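Local coordinates for protein chaperone CupB2 (Pseudomonas aeruginosa, PDB 3Q48) that probably acts as a periplasmic chaperone that helps pilus subunits fold during fimbrial assembly, at residues F39-V50 against G94-L102; V185-V194 against A225-I233. One frame throughout, in Å; residues are numbered along the deposited sequence.

Contact 1. Residues F39-V50 against G94-L102; sequences FPASEREVTLRV and GAVLRIAYL
Arg-98 reaches across to Glu-45 and Thr-47 on one face of an antiparallel strand pair, 45-50 against 94-101. From CB its chain starts out extended, with CG anti to the backbone N (chi1 -166°), which brings CD to 3.9 Å from Glu-45 OE2. The bend at chi3 then turns NE and the guanidinium, so that one face lies on Thr-47 CG2 and NH1 meets Glu-45 OE2 at 2.7 Å in a salt bridge. The bridge joins one oxygen and one nitrogen, with the carboxylate and guanidinium planes 51° apart. The other face of the pair is apolar: Leu-48 CD2 lies alongside Leu-97 CD1 at 3.6 Å, and Val-50 CG1 comes to the same methyl at about a right angle, 3.7 Å away. Phe-39 packs against the Tyr-101 end of the pair: its CZ approaches Tyr-101 CB at 3.4 Å, the Ile-99 and Arg-44 carbonyl oxygens lie at its ring edge, and Val-46 CG1 lies over one face. Val-46 and Ile-99, Leu-48 and Leu-97, and Val-50 and Ala-95 exchange backbone hydrogen bonds, that from Leu-48 N to Leu-97 O being weak, and Tyr-101 N to Arg-44 O closes the end. Leu-97 and Ile-99 continue inward onto Ile-118 and Leu-116 of strand 112-121. The chemistry is thus divided by face: the salt bridge lies on the outer side of this Ig-like domain, apolar packing inside.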
ATOM      1  N   PHE A  39       6.902   6.952   3.118  1.00 28.07           N
ATOM      2  CA  PHE A  39       7.248   8.229   3.627  1.00 28.82           C
ATOM      3  C   PHE A  39       8.089   8.003   4.854  1.00 30.34           C
ATOM      4  O   PHE A  39       7.564   7.606   5.894  1.00 32.04           O
ATOM      5  CB  PHE A  39       6.026   9.087   3.928  1.00 27.66           C
ATOM      6  CG  PHE A  39       6.355  10.519   4.064  1.00 25.72           C
ATOM      7  CD1 PHE A  39       5.906  11.431   3.123  1.00 22.71           C
ATOM      8  CD2 PHE A  39       7.159  10.974   5.146  1.00 26.21           C
ATOM      9  CE1 PHE A  39       6.244  12.811   3.218  1.00 22.92           C
ATOM     10  CE2 PHE A  39       7.508  12.362   5.278  1.00 24.40           C
ATOM     11  CZ  PHE A  39       7.049  13.274   4.277  1.00 24.18           C
ATOM     12  N   PRO A  40       9.397   8.271   4.741  1.00 31.23           N
ATOM     13  CA  PRO A  40      10.323   8.065   5.869  1.00 31.70           C
ATOM     14  C   PRO A  40      10.284   9.268   6.819  1.00 32.68           C
ATOM     15  O   PRO A  40      10.388  10.420   6.366  1.00 31.63           O
ATOM     16  CB  PRO A  40      11.690   7.905   5.184  1.00 31.76           C
ATOM     17  CG  PRO A  40      11.469   8.320   3.666  1.00 31.78           C
ATOM     18  CD  PRO A  40      10.061   8.895   3.577  1.00 30.77           C
ATOM     19  N   ALA A  41      10.088   8.989   8.116  1.00 33.71           N
ATOM     20  CA  ALA A  41       9.975  10.041   9.156  1.00 36.38           C
ATOM     21  C   ALA A  41      11.058  11.133   9.101  1.00 38.29           C
ATOM     22  O   ALA A  41      10.788  12.291   9.446  1.00 38.92           O
ATOM     23  CB  ALA A  41       9.912   9.432  10.574  1.00 36.17           C
ATOM     24  N   SER A  42      12.277  10.774   8.687  1.00 39.80           N
ATOM     25  CA  SER A  42      13.347  11.771   8.613  1.00 42.66           C
ATOM     26  C   SER A  42      13.076  12.865   7.567  1.00 43.43           C
ATOM     27  O   SER A  42      13.615  13.955   7.686  1.00 44.81           O
ATOM     28  CB  SER A  42      14.702  11.112   8.366  1.00 42.85           C
ATOM     29  OG  SER A  42      14.795  10.580   7.055  1.00 43.97           O
ATOM     30  N   GLU A  43      12.248  12.577   6.550  1.00 43.65           N
ATOM     31  CA  GLU A  43      11.982  13.541   5.442  1.00 44.17           C
ATOM     32  C   GLU A  43      10.964  14.646   5.797  1.00 44.61           C
ATOM     33  O   GLU A  43      10.075  14.455   6.620  1.00 44.95           O
ATOM     34  CB  GLU A  43      11.518  12.829   4.152  1.00 42.52           C
ATOM     35  CG  GLU A  43      12.470  11.826   3.541  1.00 44.94           C
ATOM     36  CD  GLU A  43      13.871  12.376   3.393  1.00 50.43           C
ATOM     37  OE1 GLU A  43      14.031  13.491   2.812  1.00 52.20           O
ATOM     38  OE2 GLU A  43      14.805  11.693   3.888  1.00 52.04           O
ATOM     39  N   ARG A  44      11.082  15.801   5.164  1.00 45.39           N
ATOM     40  CA  ARG A  44      10.006  16.776   5.257  1.00 46.51           C
ATOM     41  C   ARG A  44       9.021  16.639   4.107  1.00 44.91           C
ATOM     42  O   ARG A  44       7.859  17.015   4.246  1.00 45.31           O
ATOM     43  CB  ARG A  44      10.559  18.201   5.332  1.00 48.61           C
ATOM     44  CG  ARG A  44      10.837  18.666   6.765  1.00 53.21           C
ATOM     45  CD  ARG A  44      10.425  20.140   6.905  1.00 60.37           C
ATOM     46  NE  ARG A  44      11.549  21.048   7.199  1.00 66.57           N
ATOM     47  CZ  ARG A  44      12.603  21.290   6.411  1.00 68.54           C
ATOM     48  NH1 ARG A  44      12.752  20.670   5.240  1.00 67.99           N
ATOM     49  NH2 ARG A  44      13.535  22.157   6.814  1.00 70.38           N
ATOM     50  N   GLU A  45       9.498  16.121   2.972  1.00 43.48           N
ATOM     51  CA  GLU A  45       8.672  15.884   1.792  1.00 42.45           C
ATOM     52  C   GLU A  45       9.250  14.771   0.907  1.00 40.40           C
ATOM     53  O   GLU A  45      10.467  14.485   1.009  1.00 41.02           O
ATOM     54  CB  GLU A  45       8.491  17.169   0.988  1.00 43.27           C
ATOM     55  CG  GLU A  45       9.715  17.623   0.261  1.00 48.95           C
ATOM     56  CD  GLU A  45       9.768  19.153   0.108  1.00 56.77           C
ATOM     57  OE1 GLU A  45       9.127  19.895   0.907  1.00 58.62           O
ATOM     58  OE2 GLU A  45      10.466  19.614  -0.824  1.00 60.45           O
ATOM     59  N   VAL A  46       8.374  14.113   0.115  1.00 36.69           N
ATOM     60  CA  VAL A  46       8.772  13.137  -0.921  1.00 34.22           C
ATOM     61  C   VAL A  46       7.982  13.459  -2.186  1.00 33.80           C
ATOM     62  O   VAL A  46       6.808  13.878  -2.098  1.00 34.02           O
ATOM     63  CB  VAL A  46       8.589  11.589  -0.544  1.00 33.60           C
ATOM     64  CG1 VAL A  46       9.218  11.220   0.837  1.00 31.88           C
ATOM     65  CG2 VAL A  46       7.146  11.131  -0.617  1.00 31.00           C
ATOM     66  N   THR A  47       8.618  13.290  -3.345  1.00 32.27           N
ATOM     67  CA  THR A  47       7.981  13.548  -4.633  1.00 31.11           C
ATOM     68  C   THR A  47       7.537  12.253  -5.298  1.00 30.65           C
ATOM     69  O   THR A  47       7.882  11.173  -4.856  1.00 30.25           O
ATOM     70  CB  THR A  47       8.894  14.321  -5.611  1.00 31.29           C
ATOM     71  OG1 THR A  47       9.999  13.500  -5.950  1.00 31.61           O
ATOM     72  CG2 THR A  47       9.418  15.572  -5.009  1.00 30.50           C
ATOM     73  N   LEU A  48       6.770  12.381  -6.375  1.00 31.47           N
ATOM     74  CA  LEU A  48       6.079  11.282  -7.037  1.00 31.36           C
ATOM     75  C   LEU A  48       5.749  11.776  -8.430  1.00 31.59           C
ATOM     76  O   LEU A  48       5.254  12.892  -8.586  1.00 31.70           O
ATOM     77  CB  LEU A  48       4.764  10.994  -6.286  1.00 31.62           C
ATOM     78  CG  LEU A  48       3.693  10.171  -7.029  1.00 32.91           C
ATOM     79  CD1 LEU A  48       3.958   8.710  -6.869  1.00 34.34           C
ATOM     80  CD2 LEU A  48       2.253  10.501  -6.561  1.00 35.78           C
ATOM     81  N   ARG A  49       6.006  10.956  -9.446  1.00 32.48           N
ATOM     82  CA  ARG A  49       5.669  11.326 -10.835  1.00 33.39           C
ATOM     83  C   ARG A  49       4.334  10.726 -11.247  1.00 33.79           C
ATOM     84  O   ARG A  49       4.062   9.550 -10.931  1.00 33.17           O
ATOM     85  CB  ARG A  49       6.750  10.894 -11.812  1.00 33.16           C
ATOM     86  CG  ARG A  49       8.064  11.533 -11.546  1.00 35.71           C
ATOM     87  CD  ARG A  49       9.071  11.027 -12.557  1.00 41.91           C
ATOM     88  NE  ARG A  49      10.438  11.470 -12.254  1.00 45.36           N
ATOM     89  CZ  ARG A  49      11.498  11.209 -13.020  1.00 47.82           C
ATOM     90  NH1 ARG A  49      11.354  10.516 -14.145  1.00 47.94           N
ATOM     91  NH2 ARG A  49      12.703  11.641 -12.669  1.00 49.61           N
ATOM     92  N   VAL A  50       3.511  11.539 -11.920  1.00 34.32           N
ATOM     93  CA  VAL A  50       2.322  11.060 -12.584  1.00 36.00           C
ATOM     94  C   VAL A  50       2.408  11.367 -14.071  1.00 37.43           C
ATOM     95  O   VAL A  50       2.539  12.506 -14.446  1.00 38.77           O
ATOM     96  CB  VAL A  50       1.018  11.669 -12.003  1.00 36.37           C
ATOM     97  CG1 VAL A  50       0.975  11.508 -10.480  1.00 36.48           C
ATOM     98  CG2 VAL A  50       0.883  13.134 -12.388  1.00 37.32           C
ATOM     99  N   GLY A  94       4.598  14.343 -18.058  1.00 32.88           N
ATOM    100  CA  GLY A  94       4.440  13.931 -16.685  1.00 31.07           C
ATOM    101  C   GLY A  94       4.504  15.142 -15.800  1.00 30.84           C
ATOM    102  O   GLY A  94       5.182  16.124 -16.127  1.00 31.33           O
ATOM    103  N   ALA A  95       3.796  15.072 -14.684  1.00 29.55           N
ATOM    104  CA  ALA A  95       3.924  16.080 -13.654  1.00 29.76           C
ATOM    105  C   ALA A  95       4.523  15.485 -12.405  1.00 28.97           C
ATOM    106  O   ALA A  95       4.633  14.279 -12.269  1.00 28.98           O
ATOM    107  CB  ALA A  95       2.580  16.717 -13.357  1.00 30.10           C
ATOM    108  N   VAL A  96       4.914  16.349 -11.492  1.00 29.24           N
ATOM    109  CA  VAL A  96       5.569  15.938 -10.291  1.00 28.95           C
ATOM    110  C   VAL A  96       4.695  16.430  -9.154  1.00 29.65           C
ATOM    111  O   VAL A  96       4.380  17.640  -9.073  1.00 30.23           O
ATOM    112  CB  VAL A  96       6.940  16.634 -10.152  1.00 30.23           C
ATOM    113  CG1 VAL A  96       7.606  16.227  -8.803  1.00 29.24           C
ATOM    114  CG2 VAL A  96       7.864  16.343 -11.370  1.00 29.61           C
ATOM    115  N   LEU A  97       4.305  15.515  -8.272  1.00 28.45           N
ATOM    116  CA  LEU A  97       3.507  15.917  -7.116  1.00 28.48           C
ATOM    117  C   LEU A  97       4.419  15.857  -5.937  1.00 28.14           C
ATOM    118  O   LEU A  97       5.303  15.003  -5.882  1.00 27.56           O
ATOM    119  CB  LEU A  97       2.330  14.980  -6.853  1.00 27.98           C
ATOM    120  CG  LEU A  97       1.373  14.627  -7.977  1.00 29.29           C
ATOM    121  CD1 LEU A  97       0.488  13.554  -7.434  1.00 28.71           C
ATOM    122  CD2 LEU A  97       0.538  15.843  -8.503  1.00 29.09           C
ATOM    123  N   ARG A  98       4.178  16.744  -4.982  1.00 28.09           N
ATOM    124  CA  ARG A  98       5.028  16.877  -3.846  1.00 27.89           C
ATOM    125  C   ARG A  98       4.213  16.618  -2.614  1.00 27.42           C
ATOM    126  O   ARG A  98       3.236  17.305  -2.361  1.00 26.82           O
ATOM    127  CB  ARG A  98       5.636  18.277  -3.850  1.00 28.64           C
ATOM    128  CG  ARG A  98       6.763  18.439  -2.935  1.00 31.95           C
ATOM    129  CD  ARG A  98       7.267  19.830  -3.000  1.00 40.91           C
ATOM    130  NE  ARG A  98       8.193  19.947  -4.120  1.00 47.08           N
ATOM    131  CZ  ARG A  98       9.385  19.339  -4.187  1.00 49.05           C
ATOM    132  NH1 ARG A  98       9.814  18.548  -3.204  1.00 49.19           N
ATOM    133  NH2 ARG A  98      10.153  19.508  -5.253  1.00 49.54           N
ATOM    134  N   ILE A  99       4.615  15.597  -1.856  1.00 28.26           N
ATOM    135  CA  ILE A  99       3.982  15.242  -0.556  1.00 28.52           C
ATOM    136  C   ILE A  99       4.791  15.705   0.664  1.00 28.93           C
ATOM    137  O   ILE A  99       5.914  15.256   0.858  1.00 28.86           O
ATOM    138  CB  ILE A  99       3.734  13.755  -0.477  1.00 27.41           C
ATOM    139  CG1 ILE A  99       2.933  13.319  -1.724  1.00 27.49           C
ATOM    140  CG2 ILE A  99       3.004  13.424   0.849  1.00 29.71           C
ATOM    141  CD1 ILE A  99       2.850  11.806  -1.921  1.00 27.64           C
ATOM    142  N   ALA A 100       4.217  16.617   1.457  1.00 30.14           N
ATOM    143  CA  ALA A 100       4.859  17.186   2.693  1.00 31.46           C
ATOM    144  C   ALA A 100       4.195  16.745   3.985  1.00 32.20           C
ATOM    145  O   ALA A 100       2.987  16.770   4.081  1.00 31.15           O
ATOM    146  CB  ALA A 100       4.896  18.718   2.650  1.00 32.07           C
ATOM    147  N   TYR A 101       5.004  16.353   4.970  1.00 34.23           N
ATOM    148  CA  TYR A 101       4.518  15.948   6.283  1.00 36.80           C
ATOM    149  C   TYR A 101       4.466  17.114   7.239  1.00 40.67           C
ATOM    150  O   TYR A 101       5.474  17.786   7.413  1.00 42.23           O
ATOM    151  CB  TYR A 101       5.475  14.911   6.863  1.00 35.92           C
ATOM    152  CG  TYR A 101       5.166  14.428   8.271  1.00 34.44           C
ATOM    153  CD1 TYR A 101       3.853  14.098   8.664  1.00 33.10           C
ATOM    154  CD2 TYR A 101       6.190  14.264   9.204  1.00 31.81           C
ATOM    155  CE1 TYR A 101       3.592  13.647   9.973  1.00 33.33           C
ATOM    156  CE2 TYR A 101       5.946  13.809  10.481  1.00 31.03           C
ATOM    157  CZ  TYR A 101       4.659  13.509  10.876  1.00 33.97           C
ATOM    158  OH  TYR A 101       4.431  13.045  12.160  1.00 33.32           O
ATOM    159  N   LEU A 102       3.323  17.357   7.875  1.00 44.61           N
ATOM    160  CA  LEU A 102       3.296  18.314   9.012  1.00 50.05           C
ATOM    161  C   LEU A 102       3.490  17.616  10.370  1.00 52.25           C
ATOM    162  O   LEU A 102       2.536  17.023  10.911  1.00 53.15           O
ATOM    163  CB  LEU A 102       2.014  19.151   9.063  1.00 50.93           C
ATOM    164  CG  LEU A 102       1.943  20.016  10.343  1.00 56.35           C
ATOM    165  CD1 LEU A 102       2.939  21.209  10.287  1.00 58.88           C
ATOM    166  CD2 LEU A 102       0.491  20.508  10.715  1.00 59.91           C
TER

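Contact 2. Residues V185-V194 against A225-I233; sequences VSFASVELIV and AASVRYEVI
Strands 189-194 and 227-233 run antiparallel at 161°, and a beta bulge between Phe-187 and Ser-189 shifts the register by one where the chain turns at Ala-188. At that corner Ala-188 N bonds to Glu-231 O at 2.8 Å, and Glu-231 N bonds to Ser-189 O at 3.0 Å, so Glu-231 stays paired through its backbone. On the buried face Phe-187 turns its ring edge toward the face of Tyr-230, an offset edge-to-face pair with centroids 5.8 Å apart and planes at 82°. Phe-187 CD1 also lies 3.8 Å from Val-232 CG1, the two side chains pointing the same way, and Val-190 CG1 meets Val-228 CG2 at 4.0 Å. On the opposite face Arg-229, bent at chi3 (-64°), sets its guanidinium beside Ile-193, whose CD1 lies over one face, toward the rim, 3.6 Å from NE. The same NE makes a salt bridge with Asp-243, while Glu-231 pairs with Arg-239. Water 3 donates to both Glu-191 OE1 and Glu-231 OE2, probably easing the approach of two like charges. Another water joins Ser-186 N to Ile-233 O. In the C-terminal domain's sheet this pair is central: strand 197-206 flanks 185-194 and strand 239-245 flanks 227-233. Trp-161 of strand 160-163, in the facing sheet, packs on Val-190, Val-228 and Tyr-230, closing the sandwich over the buried face.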
ATOM      1  N   VAL A 185       2.233  -5.685   5.716  1.00 22.83           N
ATOM      2  CA  VAL A 185       2.737  -6.629   4.755  1.00 21.71           C
ATOM      3  C   VAL A 185       1.640  -6.776   3.762  1.00 21.85           C
ATOM      4  O   VAL A 185       0.543  -7.138   4.127  1.00 23.97           O
ATOM      5  CB  VAL A 185       3.102  -7.969   5.449  1.00 23.43           C
ATOM      6  CG1 VAL A 185       3.510  -9.137   4.363  1.00 22.38           C
ATOM      7  CG2 VAL A 185       4.201  -7.719   6.474  1.00 19.95           C
ATOM      8  N   SER A 186       1.905  -6.444   2.513  1.00 21.66           N
ATOM      9  CA  SER A 186       0.892  -6.554   1.447  1.00 22.18           C
ATOM     10  C   SER A 186       1.107  -7.806   0.624  1.00 22.16           C
ATOM     11  O   SER A 186       2.216  -8.038   0.143  1.00 22.25           O
ATOM     12  CB  SER A 186       0.956  -5.329   0.519  1.00 21.60           C
ATOM     13  OG  SER A 186       0.733  -4.171   1.299  1.00 23.78           O
ATOM     14  N   PHE A 187       0.056  -8.595   0.472  1.00 22.39           N
ATOM     15  CA  PHE A 187       0.116  -9.833  -0.293  1.00 23.96           C
ATOM     16  C   PHE A 187      -0.473  -9.665  -1.692  1.00 24.45           C
ATOM     17  O   PHE A 187      -1.641  -9.246  -1.808  1.00 25.89           O
ATOM     18  CB  PHE A 187      -0.687 -10.946   0.392  1.00 23.78           C
ATOM     19  CG  PHE A 187      -0.301 -11.196   1.813  1.00 24.07           C
ATOM     20  CD1 PHE A 187       0.756 -12.045   2.124  1.00 23.42           C
ATOM     21  CD2 PHE A 187      -1.047 -10.633   2.858  1.00 25.32           C
ATOM     22  CE1 PHE A 187       1.109 -12.275   3.458  1.00 24.33           C
ATOM     23  CE2 PHE A 187      -0.711 -10.877   4.197  1.00 24.51           C
ATOM     24  CZ  PHE A 187       0.363 -11.695   4.496  1.00 24.67           C
ATOM     25  N   ALA A 188       0.289 -10.017  -2.732  1.00 23.54           N
ATOM     26  CA  ALA A 188      -0.265 -10.062  -4.082  1.00 23.34           C
ATOM     27  C   ALA A 188      -1.013 -11.356  -4.289  1.00 24.28           C
ATOM     28  O   ALA A 188      -1.874 -11.450  -5.185  1.00 25.19           O
ATOM     29  CB  ALA A 188       0.837  -9.918  -5.151  1.00 23.11           C
ATOM     30  N   SER A 189      -0.670 -12.373  -3.492  1.00 23.86           N
ATOM     31  CA  SER A 189      -1.347 -13.672  -3.598  1.00 24.33           C
ATOM     32  C   SER A 189      -0.989 -14.491  -2.424  1.00 23.72           C
ATOM     33  O   SER A 189       0.107 -14.345  -1.896  1.00 23.82           O
ATOM     34  CB  SER A 189      -0.944 -14.436  -4.876  1.00 25.37           C
ATOM     35  OG  SER A 189       0.424 -14.799  -4.850  1.00 26.60           O
ATOM     36  N   VAL A 190      -1.924 -15.342  -2.008  1.00 24.09           N
ATOM     37  CA  VAL A 190      -1.739 -16.276  -0.913  1.00 23.39           C
ATOM     38  C   VAL A 190      -2.357 -17.558  -1.397  1.00 24.74           C
ATOM     39  O   VAL A 190      -3.421 -17.548  -1.981  1.00 25.24           O
ATOM     40  CB  VAL A 190      -2.497 -15.786   0.342  1.00 23.94           C
ATOM     41  CG1 VAL A 190      -2.455 -16.831   1.525  1.00 20.95           C
ATOM     42  CG2 VAL A 190      -1.944 -14.447   0.753  1.00 22.59           C
ATOM     43  N   GLU A 191      -1.687 -18.673  -1.164  1.00 26.51           N
ATOM     44  CA  GLU A 191      -2.106 -19.941  -1.731  1.00 28.88           C
ATOM     45  C   GLU A 191      -1.806 -21.012  -0.733  1.00 30.14           C
ATOM     46  O   GLU A 191      -0.744 -20.968  -0.085  1.00 30.10           O
ATOM     47  CB  GLU A 191      -1.335 -20.270  -3.033  1.00 29.20           C
ATOM     48  CG  GLU A 191      -1.283 -19.158  -4.045  1.00 31.87           C
ATOM     49  CD  GLU A 191      -0.542 -19.519  -5.316  1.00 36.38           C
ATOM     50  OE1 GLU A 191       0.559 -20.090  -5.264  1.00 39.75           O
ATOM     51  OE2 GLU A 191      -1.065 -19.212  -6.392  1.00 37.08           O
ATOM     52  N   LEU A 192      -2.743 -21.962  -0.640  1.00 31.75           N
ATOM     53  CA  LEU A 192      -2.569 -23.255   0.027  1.00 33.26           C
ATOM     54  C   LEU A 192      -2.083 -24.247  -1.011  1.00 33.74           C
ATOM     55  O   LEU A 192      -2.601 -24.263  -2.128  1.00 33.97           O
ATOM     56  CB  LEU A 192      -3.898 -23.761   0.636  1.00 33.85           C
ATOM     57  CG  LEU A 192      -4.537 -22.867   1.715  1.00 36.36           C
ATOM     58  CD1 LEU A 192      -5.608 -23.611   2.517  1.00 39.71           C
ATOM     59  CD2 LEU A 192      -3.454 -22.301   2.666  1.00 38.42           C
ATOM     60  N   ILE A 193      -1.106 -25.087  -0.632  1.00 34.52           N
ATOM     61  CA  ILE A 193      -0.498 -26.076  -1.537  1.00 34.79           C
ATOM     62  C   ILE A 193      -0.457 -27.440  -0.867  1.00 36.86           C
ATOM     63  O   ILE A 193      -0.067 -27.551   0.292  1.00 37.33           O
ATOM     64  CB  ILE A 193       0.929 -25.605  -1.974  1.00 34.34           C
ATOM     65  CG1 ILE A 193       0.822 -24.311  -2.796  1.00 32.62           C
ATOM     66  CG2 ILE A 193       1.647 -26.652  -2.784  1.00 34.08           C
ATOM     67  CD1 ILE A 193       2.061 -23.916  -3.446  1.00 34.49           C
ATOM     68  N   VAL A 194      -0.892 -28.476  -1.575  1.00 38.91           N
ATOM     69  CA  VAL A 194      -0.835 -29.842  -1.062  1.00 40.91           C
ATOM     70  C   VAL A 194      -0.457 -30.738  -2.186  1.00 42.53           C
ATOM     71  O   VAL A 194      -1.269 -30.914  -3.089  1.00 43.94           O
ATOM     72  CB  VAL A 194      -2.195 -30.366  -0.534  1.00 41.31           C
ATOM     73  CG1 VAL A 194      -1.972 -31.686   0.207  1.00 42.02           C
ATOM     74  CG2 VAL A 194      -2.847 -29.351   0.405  1.00 41.03           C
ATOM     75  N   ALA A 225      -2.035 -31.632   4.812  1.00 60.32           N
ATOM     76  CA  ALA A 225      -0.574 -31.562   4.851  1.00 57.94           C
ATOM     77  C   ALA A 225      -0.124 -30.222   4.216  1.00 54.96           C
ATOM     78  O   ALA A 225       1.008 -30.074   3.722  1.00 54.36           O
ATOM     79  CB  ALA A 225       0.027 -32.780   4.108  1.00 58.65           C
ATOM     80  N   ALA A 226      -1.036 -29.248   4.252  1.00 52.21           N
ATOM     81  CA  ALA A 226      -0.875 -27.948   3.591  1.00 48.72           C
ATOM     82  C   ALA A 226       0.344 -27.138   4.014  1.00 46.86           C
ATOM     83  O   ALA A 226       0.815 -27.168   5.166  1.00 47.76           O
ATOM     84  CB  ALA A 226      -2.134 -27.122   3.737  1.00 47.86           C
ATOM     85  N   SER A 227       0.873 -26.440   3.026  1.00 44.19           N
ATOM     86  CA  SER A 227       1.925 -25.469   3.184  1.00 41.07           C
ATOM     87  C   SER A 227       1.261 -24.182   2.733  1.00 38.02           C
ATOM     88  O   SER A 227       0.278 -24.224   2.005  1.00 38.48           O
ATOM     89  CB  SER A 227       3.030 -25.845   2.218  1.00 41.66           C
ATOM     90  OG  SER A 227       4.127 -24.970   2.356  1.00 46.09           O
ATOM     91  N   VAL A 228       1.752 -23.028   3.139  1.00 34.84           N
ATOM     92  CA  VAL A 228       1.235 -21.796   2.557  1.00 31.79           C
ATOM     93  C   VAL A 228       2.297 -21.150   1.645  1.00 30.06           C
ATOM     94  O   VAL A 228       3.468 -21.091   2.024  1.00 30.40           O
ATOM     95  CB  VAL A 228       0.674 -20.789   3.649  1.00 31.14           C
ATOM     96  CG1 VAL A 228       1.772 -20.262   4.565  1.00 29.33           C
ATOM     97  CG2 VAL A 228      -0.004 -19.605   2.981  1.00 30.13           C
ATOM     98  N   ARG A 229       1.902 -20.633   0.478  1.00 27.79           N
ATOM     99  CA  ARG A 229       2.865 -19.906  -0.390  1.00 25.38           C
ATOM    100  C   ARG A 229       2.331 -18.528  -0.613  1.00 24.26           C
ATOM    101  O   ARG A 229       1.163 -18.365  -1.022  1.00 23.25           O
ATOM    102  CB  ARG A 229       3.015 -20.591  -1.744  1.00 26.19           C
ATOM    103  CG  ARG A 229       3.828 -19.805  -2.785  1.00 25.69           C
ATOM    104  CD  ARG A 229       4.157 -20.702  -3.998  1.00 25.22           C
ATOM    105  NE  ARG A 229       5.025 -21.808  -3.620  1.00 27.61           N
ATOM    106  CZ  ARG A 229       5.480 -22.749  -4.444  1.00 28.93           C
ATOM    107  NH1 ARG A 229       5.155 -22.739  -5.734  1.00 26.51           N
ATOM    108  NH2 ARG A 229       6.261 -23.721  -3.958  1.00 29.13           N
ATOM    109  N   TYR A 230       3.156 -17.519  -0.344  1.00 22.50           N
ATOM    110  CA  TYR A 230       2.656 -16.193  -0.467  1.00 22.06           C
ATOM    111  C   TYR A 230       3.652 -15.219  -1.062  1.00 23.55           C
ATOM    112  O   TYR A 230       4.874 -15.366  -0.870  1.00 24.78           O
ATOM    113  CB  TYR A 230       2.129 -15.708   0.891  1.00 22.68           C
ATOM    114  CG  TYR A 230       3.115 -15.709   2.051  1.00 22.97           C
ATOM    115  CD1 TYR A 230       3.913 -14.605   2.290  1.00 23.60           C
ATOM    116  CD2 TYR A 230       3.230 -16.815   2.921  1.00 22.50           C
ATOM    117  CE1 TYR A 230       4.812 -14.573   3.381  1.00 24.88           C
ATOM    118  CE2 TYR A 230       4.140 -16.811   4.001  1.00 23.12           C
ATOM    119  CZ  TYR A 230       4.923 -15.671   4.220  1.00 26.25           C
ATOM    120  OH  TYR A 230       5.835 -15.590   5.258  1.00 25.07           O
ATOM    121  N   GLU A 231       3.134 -14.204  -1.769  1.00 23.05           N
ATOM    122  CA  GLU A 231       3.966 -13.230  -2.433  1.00 23.02           C
ATOM    123  C   GLU A 231       3.643 -11.893  -1.865  1.00 23.82           C
ATOM    124  O   GLU A 231       2.467 -11.536  -1.763  1.00 24.42           O
ATOM    125  CB  GLU A 231       3.687 -13.165  -3.938  1.00 22.31           C
ATOM    126  CG  GLU A 231       4.054 -14.428  -4.695  1.00 24.77           C
ATOM    127  CD  GLU A 231       3.965 -14.306  -6.223  1.00 27.62           C
ATOM    128  OE1 GLU A 231       3.806 -13.183  -6.756  1.00 31.26           O
ATOM    129  OE2 GLU A 231       4.067 -15.342  -6.904  1.00 29.96           O
ATOM    130  N   VAL A 232       4.675 -11.112  -1.565  1.00 23.70           N
ATOM    131  CA  VAL A 232       4.456  -9.849  -0.976  1.00 23.87           C
ATOM    132  C   VAL A 232       5.050  -8.739  -1.814  1.00 23.85           C
ATOM    133  O   VAL A 232       6.045  -8.951  -2.465  1.00 26.88           O
ATOM    134  CB  VAL A 232       5.035  -9.852   0.453  1.00 24.96           C
ATOM    135  CG1 VAL A 232       4.293 -10.927   1.305  1.00 25.65           C
ATOM    136  CG2 VAL A 232       6.458 -10.154   0.413  1.00 25.88           C
ATOM    137  N   ILE A 233       4.441  -7.556  -1.781  1.00 22.39           N
ATOM    138  CA  ILE A 233       4.878  -6.403  -2.523  1.00 20.41           C
ATOM    139  C   ILE A 233       5.848  -5.579  -1.688  1.00 21.35           C
ATOM    140  O   ILE A 233       5.518  -5.133  -0.582  1.00 21.99           O
ATOM    141  CB  ILE A 233       3.655  -5.570  -2.954  1.00 19.54           C
ATOM    142  CG1 ILE A 233       2.741  -6.421  -3.832  1.00 19.98           C
ATOM    143  CG2 ILE A 233       4.067  -4.315  -3.784  1.00 18.16           C
ATOM    144  CD1 ILE A 233       1.244  -6.099  -3.733  1.00 18.93           C
TER
HETATM  145  O   HOH W   1       4.411  -5.655   1.989  1.00 16.16           O
HETATM  146  O   HOH W   2       1.159 -17.235  -3.950  1.00 24.34           O
HETATM  147  O   HOH W   3       2.705 -17.921  -5.938  1.00 23.73           O

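In the fold
From the N terminus, strand 36-40 turns into strand 45-52, and contact 1 closes when strand 93-101 returns to pair with it, 43 residues after the first segment ends. Strand 45-52 is the outermost on its side of the N-terminal domain's sheet. The chain then completes that domain through strands 112-121 and 136-145 before contact 2 opens. Contact 2 spans the shorter gap of 30 residues, in which strands 197-206 and 210-214 lie. The two loops follow in series, neither nested nor crossed. The centres of the two contacts are about 32 Å apart, on opposite sides of the chain's centre, and each ties together strands of its own Ig-like domain of this two-domain chaperone.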